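Local coordinates for mitochondrial RNA-binding protein 2 (Trypanosoma brucei, PDB 2GIA) that partners mitochondrial RNA-binding protein 1 in a guide-RNA-binding complex and probably acts as an RNA matchmaker in mitochondrial RNA editing, at residues 48-53 with 164-169; 59-64 with 74-79; 104-109 with 178-183. One frame throughout, in Å; residues are numbered along the deposited sequence.

Interaction 1 of 3, residues 48-53 with 164-169; sequences VVHWND and WTVEFD
H50 reaches across from the end of strand 45-50 and uses its ring N-H at NE2 to bind the backbone oxygen E167 O on strand 160-168, at 3.0 Å. The bond is nearly straight, 159° at the hydrogen; the acceptor sits at the ring edge, close to the ring plane, and the donor lies in the plane of the carbonyl. This bond is the main restraint on the rotation of the imidazole; the other ring nitrogen, ND1, turns back to V49 O in a weak, bent bond that adds a little. H60, on the neighbouring strand, meets the H50 ring almost at right angles.

Beside this polar link lies an apolar one, carried by V48, whose side chain splits toward two partners. From CB, which points at the opposite strand, CG1 runs anti to the backbone N (chi1 172°) and meets V166 CG1 tip to tip at 3.9 Å. CG2, beside the backbone N, goes instead to F168 CE1 at 3.8 Å, the valine and the phenylalanine crossing at about a right angle. V166 CG1 also lies 4.2 Å from H50 NE2, next to the polar bond.

E167 lends its backbone here; its carboxylate leads away and is bonded through OE1 to T138. L62 of strand 60-67 touches both V166 and F168, and E172 of helix 170-187 packs on V48 and H50. With the short strand segments 8.7 Å apart and their directions 108° from each other, no backbone pairing joins them. Such near-orthogonal packing of two four-stranded antiparallel sheets, one strand from each, is consistent with the Whirly-like fold expected of this sPC4-like family.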
loop_
_atom_site.group_PDB
_atom_site.type_symbol
_atom_site.label_atom_id
_atom_site.label_comp_id
_atom_site.label_asym_id
_atom_site.label_seq_id
_atom_site.Cartn_x
_atom_site.Cartn_y
_atom_site.Cartn_z
ATOM N N VAL D 48 8.995 -10.637 -16.966
ATOM C CA VAL D 48 10.049 -11.378 -16.271
ATOM C C VAL D 48 10.908 -11.775 -17.485
ATOM O O VAL D 48 10.533 -12.639 -18.277
ATOM C CB VAL D 48 9.517 -12.626 -15.527
ATOM C CG1 VAL D 48 10.721 -13.483 -14.979
ATOM C CG2 VAL D 48 8.651 -12.187 -14.316
ATOM N N VAL D 49 12.050 -11.105 -17.630
ATOM C CA VAL D 49 12.907 -11.278 -18.792
ATOM C C VAL D 49 14.119 -12.161 -18.536
ATOM O O VAL D 49 14.932 -11.878 -17.659
ATOM C CB VAL D 49 13.354 -9.892 -19.297
ATOM C CG1 VAL D 49 13.987 -10.005 -20.684
ATOM C CG2 VAL D 49 12.163 -8.926 -19.318
ATOM N N HIS D 50 14.232 -13.233 -19.309
ATOM C CA HIS D 50 15.350 -14.165 -19.162
ATOM C C HIS D 50 15.990 -14.478 -20.532
ATOM O O HIS D 50 16.000 -15.628 -20.987
ATOM C CB HIS D 50 14.875 -15.461 -18.493
ATOM C CG HIS D 50 14.332 -15.267 -17.105
ATOM N ND1 HIS D 50 14.780 -14.269 -16.256
ATOM C CD2 HIS D 50 13.441 -15.992 -16.389
ATOM C CE1 HIS D 50 14.196 -14.399 -15.078
ATOM N NE2 HIS D 50 13.378 -15.438 -15.130
ATOM N N TRP D 51 16.476 -13.425 -21.183
ATOM C CA TRP D 51 17.124 -13.511 -22.490
ATOM C C TRP D 51 18.441 -14.270 -22.403
ATOM O O TRP D 51 19.110 -14.286 -21.370
ATOM C CB TRP D 51 17.448 -12.118 -23.010
ATOM C CG TRP D 51 16.294 -11.238 -23.317
ATOM C CD1 TRP D 51 16.243 -9.889 -23.147
ATOM C CD2 TRP D 51 15.074 -11.610 -23.952
ATOM N NE1 TRP D 51 15.068 -9.391 -23.647
ATOM C CE2 TRP D 51 14.327 -10.425 -24.147
ATOM C CE3 TRP D 51 14.535 -12.826 -24.379
ATOM C CZ2 TRP D 51 13.065 -10.420 -24.751
ATOM C CZ3 TRP D 51 13.279 -12.823 -24.983
ATOM C CH2 TRP D 51 12.561 -11.622 -25.162
ATOM N N ASN D 52 18.823 -14.874 -23.518
ATOM C CA ASN D 52 20.071 -15.604 -23.589
ATOM C C ASN D 52 20.487 -15.696 -25.046
ATOM O O ASN D 52 20.073 -16.615 -25.740
ATOM C CB ASN D 52 19.912 -17.007 -23.010
ATOM C CG ASN D 52 21.213 -17.793 -23.047
ATOM O OD1 ASN D 52 22.237 -17.341 -22.540
ATOM N ND2 ASN D 52 21.178 -18.973 -23.651
ATOM N N ASP D 53 21.274 -14.729 -25.513
ATOM C CA ASP D 53 21.740 -14.742 -26.901
ATOM C C ASP D 53 22.714 -15.901 -27.052
ATOM O O ASP D 53 22.673 -16.633 -28.045
ATOM C CB ASP D 53 22.463 -13.438 -27.271
ATOM C CG ASP D 53 21.560 -12.221 -27.211
ATOM O OD1 ASP D 53 20.383 -12.303 -27.632
ATOM O OD2 ASP D 53 22.044 -11.171 -26.750
ATOM N N TRP D 164 7.401 -25.993 -19.388
ATOM C CA TRP D 164 8.209 -24.791 -19.214
ATOM C C TRP D 164 8.314 -24.417 -17.740
ATOM O O TRP D 164 7.451 -24.784 -16.945
ATOM C CB TRP D 164 7.607 -23.641 -20.021
ATOM C CG TRP D 164 6.138 -23.375 -19.746
ATOM C CD1 TRP D 164 5.055 -24.074 -20.231
ATOM C CD2 TRP D 164 5.600 -22.270 -19.000
ATOM N NE1 TRP D 164 3.881 -23.459 -19.838
ATOM C CE2 TRP D 164 4.187 -22.361 -19.081
ATOM C CE3 TRP D 164 6.177 -21.223 -18.269
ATOM C CZ2 TRP D 164 3.345 -21.419 -18.463
ATOM C CZ3 TRP D 164 5.340 -20.292 -17.660
ATOM C CH2 TRP D 164 3.938 -20.402 -17.756
ATOM N N THR D 165 9.379 -23.697 -17.393
ATOM C CA THR D 165 9.651 -23.276 -16.009
ATOM C C THR D 165 10.128 -21.832 -16.011
ATOM O O THR D 165 10.915 -21.448 -16.884
ATOM C CB THR D 165 10.815 -24.099 -15.365
ATOM O OG1 THR D 165 10.481 -25.487 -15.340
ATOM C CG2 THR D 165 11.062 -23.667 -13.927
ATOM N N VAL D 166 9.673 -21.041 -15.033
ATOM C CA VAL D 166 10.131 -19.656 -14.919
ATOM C C VAL D 166 10.575 -19.456 -13.473
ATOM O O VAL D 166 9.790 -19.658 -12.551
ATOM C CB VAL D 166 9.022 -18.627 -15.268
ATOM C CG1 VAL D 166 9.534 -17.194 -15.025
ATOM C CG2 VAL D 166 8.629 -18.764 -16.740
ATOM N N GLU D 167 11.842 -19.102 -13.288
ATOM C CA GLU D 167 12.406 -18.855 -11.974
ATOM C C GLU D 167 12.164 -17.371 -11.635
ATOM O O GLU D 167 12.302 -16.493 -12.491
ATOM C CB GLU D 167 13.933 -19.092 -11.970
ATOM C CG GLU D 167 14.396 -20.543 -12.228
ATOM C CD GLU D 167 13.779 -21.539 -11.266
ATOM O OE1 GLU D 167 13.333 -21.148 -10.159
ATOM O OE2 GLU D 167 13.740 -22.731 -11.611
ATOM N N PHE D 168 11.813 -17.104 -10.392
ATOM C CA PHE D 168 11.602 -15.740 -9.945
ATOM C C PHE D 168 12.664 -15.460 -8.889
ATOM O O PHE D 168 12.617 -16.075 -7.820
ATOM C CB PHE D 168 10.219 -15.596 -9.289
ATOM C CG PHE D 168 9.076 -15.579 -10.266
ATOM C CD1 PHE D 168 8.400 -14.382 -10.549
ATOM C CD2 PHE D 168 8.682 -16.756 -10.915
ATOM C CE1 PHE D 168 7.342 -14.369 -11.469
ATOM C CE2 PHE D 168 7.629 -16.760 -11.842
ATOM C CZ PHE D 168 6.953 -15.572 -12.122
ATOM N N ASP D 169 13.613 -14.574 -9.166
ATOM C CA ASP D 169 14.608 -14.238 -8.142
ATOM C C ASP D 169 13.977 -13.282 -7.100
ATOM O O ASP D 169 12.767 -13.061 -7.106
ATOM C CB ASP D 169 15.903 -13.650 -8.765
ATOM C CG ASP D 169 15.723 -12.252 -9.374
ATOM O OD1 ASP D 169 14.692 -11.587 -9.139
ATOM O OD2 ASP D 169 16.646 -11.802 -10.094
#

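Interaction 2 of 3, residues 59-64 with 74-79; sequences GHLLRV and DYHRQA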
loop_
_atom_site.group_PDB
_atom_site.type_symbol
_atom_site.label_atom_id
_atom_site.label_comp_id
_atom_site.label_asym_id
_atom_site.label_seq_id
_atom_site.Cartn_x
_atom_site.Cartn_y
_atom_site.Cartn_z
ATOM N N GLY D 59 16.478 -18.916 -23.879
ATOM C CA GLY D 59 15.999 -17.608 -23.468
ATOM C C GLY D 59 14.480 -17.540 -23.550
ATOM O O GLY D 59 13.875 -18.056 -24.489
ATOM N N HIS D 60 13.849 -16.908 -22.565
ATOM C CA HIS D 60 12.398 -16.804 -22.560
ATOM C C HIS D 60 11.934 -15.513 -21.876
ATOM O O HIS D 60 12.713 -14.822 -21.206
ATOM C CB HIS D 60 11.751 -18.021 -21.851
ATOM C CG HIS D 60 12.257 -18.250 -20.459
ATOM N ND1 HIS D 60 13.346 -19.049 -20.182
ATOM C CD2 HIS D 60 11.845 -17.751 -19.269
ATOM C CE1 HIS D 60 13.587 -19.028 -18.881
ATOM N NE2 HIS D 60 12.691 -18.247 -18.305
ATOM N N LEU D 61 10.665 -15.204 -22.094
ATOM C CA LEU D 61 10.029 -14.032 -21.521
ATOM C C LEU D 61 8.662 -14.436 -20.977
ATOM O O LEU D 61 7.886 -15.144 -21.656
ATOM C CB LEU D 61 9.838 -12.946 -22.588
ATOM C CG LEU D 61 8.857 -11.802 -22.277
ATOM C CD1 LEU D 61 9.416 -10.856 -21.186
ATOM C CD2 LEU D 61 8.607 -11.026 -23.559
ATOM N N LEU D 62 8.376 -14.017 -19.745
ATOM C CA LEU D 62 7.060 -14.263 -19.176
ATOM C C LEU D 62 6.497 -12.885 -18.910
ATOM O O LEU D 62 7.144 -12.063 -18.228
ATOM C CB LEU D 62 7.130 -15.038 -17.854
ATOM C CG LEU D 62 5.748 -15.329 -17.227
ATOM C CD1 LEU D 62 4.998 -16.382 -18.048
ATOM C CD2 LEU D 62 5.923 -15.843 -15.819
ATOM N N ARG D 63 5.336 -12.594 -19.499
ATOM C CA ARG D 63 4.706 -11.321 -19.238
ATOM C C ARG D 63 3.553 -11.715 -18.325
ATOM O O ARG D 63 2.868 -12.735 -18.567
ATOM C CB ARG D 63 4.211 -10.671 -20.521
ATOM C CG ARG D 63 5.354 -10.296 -21.509
ATOM C CD ARG D 63 4.852 -9.333 -22.598
ATOM N NE ARG D 63 4.544 -8.026 -22.015
ATOM C CZ ARG D 63 3.346 -7.437 -22.001
ATOM N NH1 ARG D 63 2.285 -8.021 -22.550
ATOM N NH2 ARG D 63 3.209 -6.244 -21.434
ATOM N N VAL D 64 3.384 -10.959 -17.241
ATOM C CA VAL D 64 2.316 -11.224 -16.269
ATOM C C VAL D 64 1.355 -10.076 -16.381
ATOM O O VAL D 64 1.735 -8.924 -16.189
ATOM C CB VAL D 64 2.838 -11.287 -14.802
ATOM C CG1 VAL D 64 1.680 -11.536 -13.842
ATOM C CG2 VAL D 64 3.888 -12.384 -14.671
ATOM N N ASP D 74 1.677 -14.974 -19.847
ATOM C CA ASP D 74 2.008 -15.172 -21.273
ATOM C C ASP D 74 3.465 -15.603 -21.401
ATOM O O ASP D 74 4.392 -14.795 -21.209
ATOM C CB ASP D 74 1.807 -13.893 -22.083
ATOM C CG ASP D 74 0.356 -13.633 -22.445
ATOM O OD1 ASP D 74 -0.503 -14.484 -22.208
ATOM O OD2 ASP D 74 0.067 -12.543 -22.986
ATOM N N TYR D 75 3.689 -16.883 -21.709
ATOM C CA TYR D 75 5.050 -17.376 -21.856
ATOM C C TYR D 75 5.557 -17.303 -23.307
ATOM O O TYR D 75 4.866 -17.741 -24.244
ATOM C CB TYR D 75 5.133 -18.805 -21.349
ATOM C CG TYR D 75 6.518 -19.368 -21.440
ATOM C CD1 TYR D 75 6.943 -20.028 -22.596
ATOM C CD2 TYR D 75 7.424 -19.228 -20.380
ATOM C CE1 TYR D 75 8.233 -20.534 -22.698
ATOM C CE2 TYR D 75 8.708 -19.741 -20.463
ATOM C CZ TYR D 75 9.109 -20.394 -21.632
ATOM O OH TYR D 75 10.383 -20.896 -21.733
ATOM N N HIS D 76 6.754 -16.744 -23.473
ATOM C CA HIS D 76 7.402 -16.563 -24.774
ATOM C C HIS D 76 8.803 -17.184 -24.818
ATOM O O HIS D 76 9.511 -17.198 -23.813
ATOM C CB HIS D 76 7.615 -15.084 -25.090
ATOM C CG HIS D 76 6.404 -14.232 -24.895
ATOM N ND1 HIS D 76 5.799 -13.562 -25.929
ATOM C CD2 HIS D 76 5.718 -13.898 -23.776
ATOM C CE1 HIS D 76 4.795 -12.845 -25.459
ATOM N NE2 HIS D 76 4.725 -13.031 -24.154
ATOM N N ARG D 77 9.205 -17.660 -26.002
ATOM C CA ARG D 77 10.555 -18.193 -26.206
ATOM C C ARG D 77 11.303 -17.074 -26.919
ATOM O O ARG D 77 10.691 -16.299 -27.648
ATOM C CB ARG D 77 10.521 -19.427 -27.109
ATOM C CG ARG D 77 10.019 -19.110 -28.500
ATOM C CD ARG D 77 9.639 -20.376 -29.271
ATOM N NE ARG D 77 8.934 -20.029 -30.503
ATOM C CZ ARG D 77 7.942 -20.740 -31.021
ATOM N NH1 ARG D 77 7.536 -21.856 -30.419
ATOM N NH2 ARG D 77 7.332 -20.313 -32.122
ATOM N N GLN D 78 12.611 -16.967 -26.703
ATOM C CA GLN D 78 13.390 -15.920 -27.359
ATOM C C GLN D 78 13.378 -16.254 -28.848
ATOM O O GLN D 78 13.576 -17.409 -29.205
ATOM C CB GLN D 78 14.825 -15.909 -26.827
ATOM C CG GLN D 78 15.686 -14.758 -27.365
ATOM C CD GLN D 78 16.910 -14.510 -26.510
ATOM O OE1 GLN D 78 17.120 -15.186 -25.501
ATOM N NE2 GLN D 78 17.725 -13.531 -26.900
ATOM N N ALA D 79 13.113 -15.264 -29.703
ATOM C CA ALA D 79 13.068 -15.487 -31.149
ATOM C C ALA D 79 14.455 -15.395 -31.780
ATOM O O ALA D 79 14.996 -16.388 -32.266
ATOM C CB ALA D 79 12.138 -14.481 -31.808
HETATM O O HOH W 1 2.148 -10.723 -23.855
#
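Strands 60-64 and 74-78 run antiparallel, their short axes 160° apart, with L61-H76 and R63-D74 as hydrogen-bonded pairs and H60-R77 and L62-Y75 as non-hydrogen-bonded ones. A fifth backbone bond, Q78 N to G59 O (2.8 Å), extends the pairing past H60. On the face carrying L61, R63, D74 and H76, L61 lies alongside H76 and sets CD2 over one face of its imidazole, 4.2 Å from the centroid, a CH-pi contact. R63 passes H76 obliquely, with CG 3.9 Å from H76 NE2. A water accepts from R63 NH1 (3.0 Å) and donates to D74 OD2 (2.9 Å), bridging two charged groups that do not touch directly; R63 NE pairs with D47, and D74 OD1 bonds S94.

These strands form the beta hairpin at the middle of a four-stranded antiparallel sheet, between strands 45-50 and 89-97. On its other face, Y75 extends anti to its backbone N (chi1 -179°) to bring OH within 3.2 Å of H60 CB; the two rings are nearly parallel but slid apart and barely overlap. L62 CD1 packs against Y75 CB at 4.1 Å, lying near the plane of the ring beyond its edge, while W164 of strand 160-168 touches both L62 and Y75.

Interaction 3 of 3, residues 104-109 with 178-183; sequences RFLAVL and RFLTQA
L180 is the hub of this contact, wedged among F105, L106 and L109 of the facing helix. Its CD1 touches F105 CB at 3.6 Å and L109 CD1 at 3.9 Å, while its CB receives L106 CD2 at 3.7 Å. L106 and L180 slide past one another in opposite directions, the end of L106 lying against the base of L180, whereas L109 crosses L180 at about a right angle. In L180 the CG lies beside the backbone N (chi1 -69°) and the chain then extends (chi2 -180°), which carries CD1 out to the F105 and L109 side. L106 CD2 also reaches T181 OG1, 3.9 Å away, an apolar touch on a hydroxyl that bonds to Q177 O one turn back. No hydrogen bond joins the helices here; the link is entirely van der Waals.

Farther out, the phenyl ring of F105 leads away from helix 170-187 and meets F127, with V116 and V118 also against it. Along helix 170-187, L176 and Q177 continue the contact with L109, and Q177 and L184 that with L106; F127 of strand 123-129 also packs on L109. H137 of one chain of mitochondrial RNA-binding protein 1 packs on L106 and T181, and D144 of a second chain of that protein forms a salt bridge with R178 NE.

The segment axes pass 10.1 Å apart at 143° between their directions, a spacing that a layer of large aliphatic side chains fills. Two helices, one after each four-stranded sheet, thus pack roughly antiparallel within the heterotetramer, an arrangement consistent with a Whirly-like fold.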
loop_
_atom_site.group_PDB
_atom_site.type_symbol
_atom_site.label_atom_id
_atom_site.label_comp_id
_atom_site.label_asym_id
_atom_site.label_seq_id
_atom_site.Cartn_x
_atom_site.Cartn_y
_atom_site.Cartn_z
ATOM N N ARG D 104 -4.111 -17.545 -3.376
ATOM C CA ARG D 104 -3.295 -18.775 -3.194
ATOM C C ARG D 104 -1.844 -18.560 -3.585
ATOM O O ARG D 104 -0.956 -19.121 -2.958
ATOM C CB ARG D 104 -3.850 -19.958 -4.015
ATOM C CG ARG D 104 -5.229 -20.421 -3.454
ATOM C CD ARG D 104 -5.782 -21.606 -4.259
ATOM N NE ARG D 104 -7.077 -22.039 -3.753
ATOM C CZ ARG D 104 -7.262 -23.007 -2.850
ATOM N NH1 ARG D 104 -6.232 -23.680 -2.320
ATOM N NH2 ARG D 104 -8.500 -23.320 -2.485
ATOM N N PHE D 105 -1.615 -17.772 -4.637
ATOM C CA PHE D 105 -0.250 -17.419 -5.026
ATOM C C PHE D 105 0.318 -16.497 -3.947
ATOM O O PHE D 105 1.468 -16.654 -3.546
ATOM C CB PHE D 105 -0.248 -16.699 -6.371
ATOM C CG PHE D 105 -0.123 -17.651 -7.560
ATOM C CD1 PHE D 105 1.105 -17.832 -8.186
ATOM C CD2 PHE D 105 -1.222 -18.366 -8.007
ATOM C CE1 PHE D 105 1.228 -18.743 -9.277
ATOM C CE2 PHE D 105 -1.118 -19.276 -9.093
ATOM C CZ PHE D 105 0.105 -19.455 -9.712
ATOM N N LEU D 106 -0.484 -15.533 -3.473
ATOM C CA LEU D 106 0.003 -14.618 -2.437
ATOM C C LEU D 106 0.404 -15.417 -1.211
ATOM O O LEU D 106 1.417 -15.115 -0.547
ATOM C CB LEU D 106 -1.085 -13.547 -2.073
ATOM C CG LEU D 106 -1.156 -12.444 -3.158
ATOM C CD1 LEU D 106 -2.428 -11.592 -2.935
ATOM C CD2 LEU D 106 0.103 -11.539 -3.114
ATOM N N ALA D 107 -0.387 -16.448 -0.884
ATOM C CA ALA D 107 -0.064 -17.228 0.304
ATOM C C ALA D 107 1.330 -17.863 0.198
ATOM O O ALA D 107 2.027 -17.985 1.206
ATOM C CB ALA D 107 -1.143 -18.301 0.569
ATOM N N VAL D 108 1.741 -18.242 -1.014
ATOM C CA VAL D 108 3.064 -18.831 -1.196
ATOM C C VAL D 108 4.134 -17.730 -1.089
ATOM O O VAL D 108 5.112 -17.882 -0.354
ATOM C CB VAL D 108 3.174 -19.578 -2.566
ATOM C CG1 VAL D 108 4.646 -20.018 -2.836
ATOM C CG2 VAL D 108 2.228 -20.822 -2.560
ATOM N N LEU D 109 3.926 -16.609 -1.779
ATOM C CA LEU D 109 4.874 -15.492 -1.743
ATOM C C LEU D 109 5.064 -14.955 -0.321
ATOM O O LEU D 109 6.147 -14.529 0.045
ATOM C CB LEU D 109 4.364 -14.343 -2.658
ATOM C CG LEU D 109 4.343 -14.726 -4.151
ATOM C CD1 LEU D 109 3.454 -13.813 -5.015
ATOM C CD2 LEU D 109 5.768 -14.644 -4.648
ATOM N N ARG D 178 3.754 -7.648 -5.307
ATOM C CA ARG D 178 3.101 -6.313 -5.371
ATOM C C ARG D 178 2.054 -6.281 -6.484
ATOM O O ARG D 178 0.990 -5.668 -6.346
ATOM C CB ARG D 178 4.144 -5.196 -5.593
ATOM C CG ARG D 178 5.204 -5.103 -4.456
ATOM C CD ARG D 178 4.554 -5.249 -3.051
ATOM N NE ARG D 178 3.543 -4.214 -2.729
ATOM C CZ ARG D 178 2.649 -4.310 -1.733
ATOM N NH1 ARG D 178 2.615 -5.403 -0.956
ATOM N NH2 ARG D 178 1.840 -3.282 -1.449
ATOM N N PHE D 179 2.376 -6.912 -7.610
ATOM C CA PHE D 179 1.444 -6.955 -8.727
ATOM C C PHE D 179 0.137 -7.641 -8.313
ATOM O O PHE D 179 -0.943 -7.105 -8.549
ATOM C CB PHE D 179 2.060 -7.713 -9.917
ATOM C CG PHE D 179 1.112 -7.828 -11.101
ATOM C CD1 PHE D 179 0.313 -8.961 -11.258
ATOM C CD2 PHE D 179 1.030 -6.816 -12.043
ATOM C CE1 PHE D 179 -0.544 -9.075 -12.349
ATOM C CE2 PHE D 179 0.178 -6.908 -13.154
ATOM C CZ PHE D 179 -0.613 -8.049 -13.311
ATOM N N LEU D 180 0.243 -8.825 -7.703
ATOM C CA LEU D 180 -0.932 -9.555 -7.246
ATOM C C LEU D 180 -1.651 -8.760 -6.163
ATOM O O LEU D 180 -2.885 -8.785 -6.077
ATOM C CB LEU D 180 -0.548 -10.931 -6.676
ATOM C CG LEU D 180 -0.048 -11.881 -7.786
ATOM C CD1 LEU D 180 0.311 -13.195 -7.196
ATOM C CD2 LEU D 180 -1.123 -12.053 -8.883
ATOM N N THR D 181 -0.893 -8.089 -5.301
ATOM C CA THR D 181 -1.548 -7.255 -4.257
ATOM C C THR D 181 -2.403 -6.172 -4.929
ATOM O O THR D 181 -3.572 -5.948 -4.530
ATOM C CB THR D 181 -0.493 -6.633 -3.344
ATOM O OG1 THR D 181 0.084 -7.692 -2.542
ATOM C CG2 THR D 181 -1.130 -5.559 -2.387
ATOM N N GLN D 182 -1.838 -5.488 -5.935
ATOM C CA GLN D 182 -2.625 -4.457 -6.667
ATOM C C GLN D 182 -3.810 -5.130 -7.391
ATOM O O GLN D 182 -4.916 -4.627 -7.337
ATOM C CB GLN D 182 -1.776 -3.755 -7.730
ATOM C CG GLN D 182 -0.722 -2.828 -7.104
ATOM C CD GLN D 182 -1.359 -1.539 -6.625
ATOM O OE1 GLN D 182 -1.711 -0.669 -7.420
ATOM N NE2 GLN D 182 -1.521 -1.422 -5.344
ATOM N N ALA D 183 -3.588 -6.268 -8.071
ATOM C CA ALA D 183 -4.723 -6.892 -8.778
ATOM C C ALA D 183 -5.869 -7.244 -7.809
ATOM O O ALA D 183 -7.061 -7.005 -8.122
ATOM C CB ALA D 183 -4.266 -8.151 -9.546
#

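Overall arrangement
From the N terminus, strand 45-50 opens the loop that interaction 1 closes at strand 160-168, the end of the second sheet. Nested inside that loop, interaction 2 closes a short beta hairpin of the first sheet. The two share that sheet and touch: hydrogen bonds probably run from N52 N to Q78 OE1 and from V48 N to L62 O. Interaction 3 starts within the same loop, at helix 101-109, but closes beyond it on helix 170-187, so it crosses interaction 1; their centres lie about 19 Å apart. It follows interaction 2 in series, on the opposite side of the chain's centre, and V64 packing on F179 connects them. Together they join the two sheets to each other and helix 101-109 to helix 170-187.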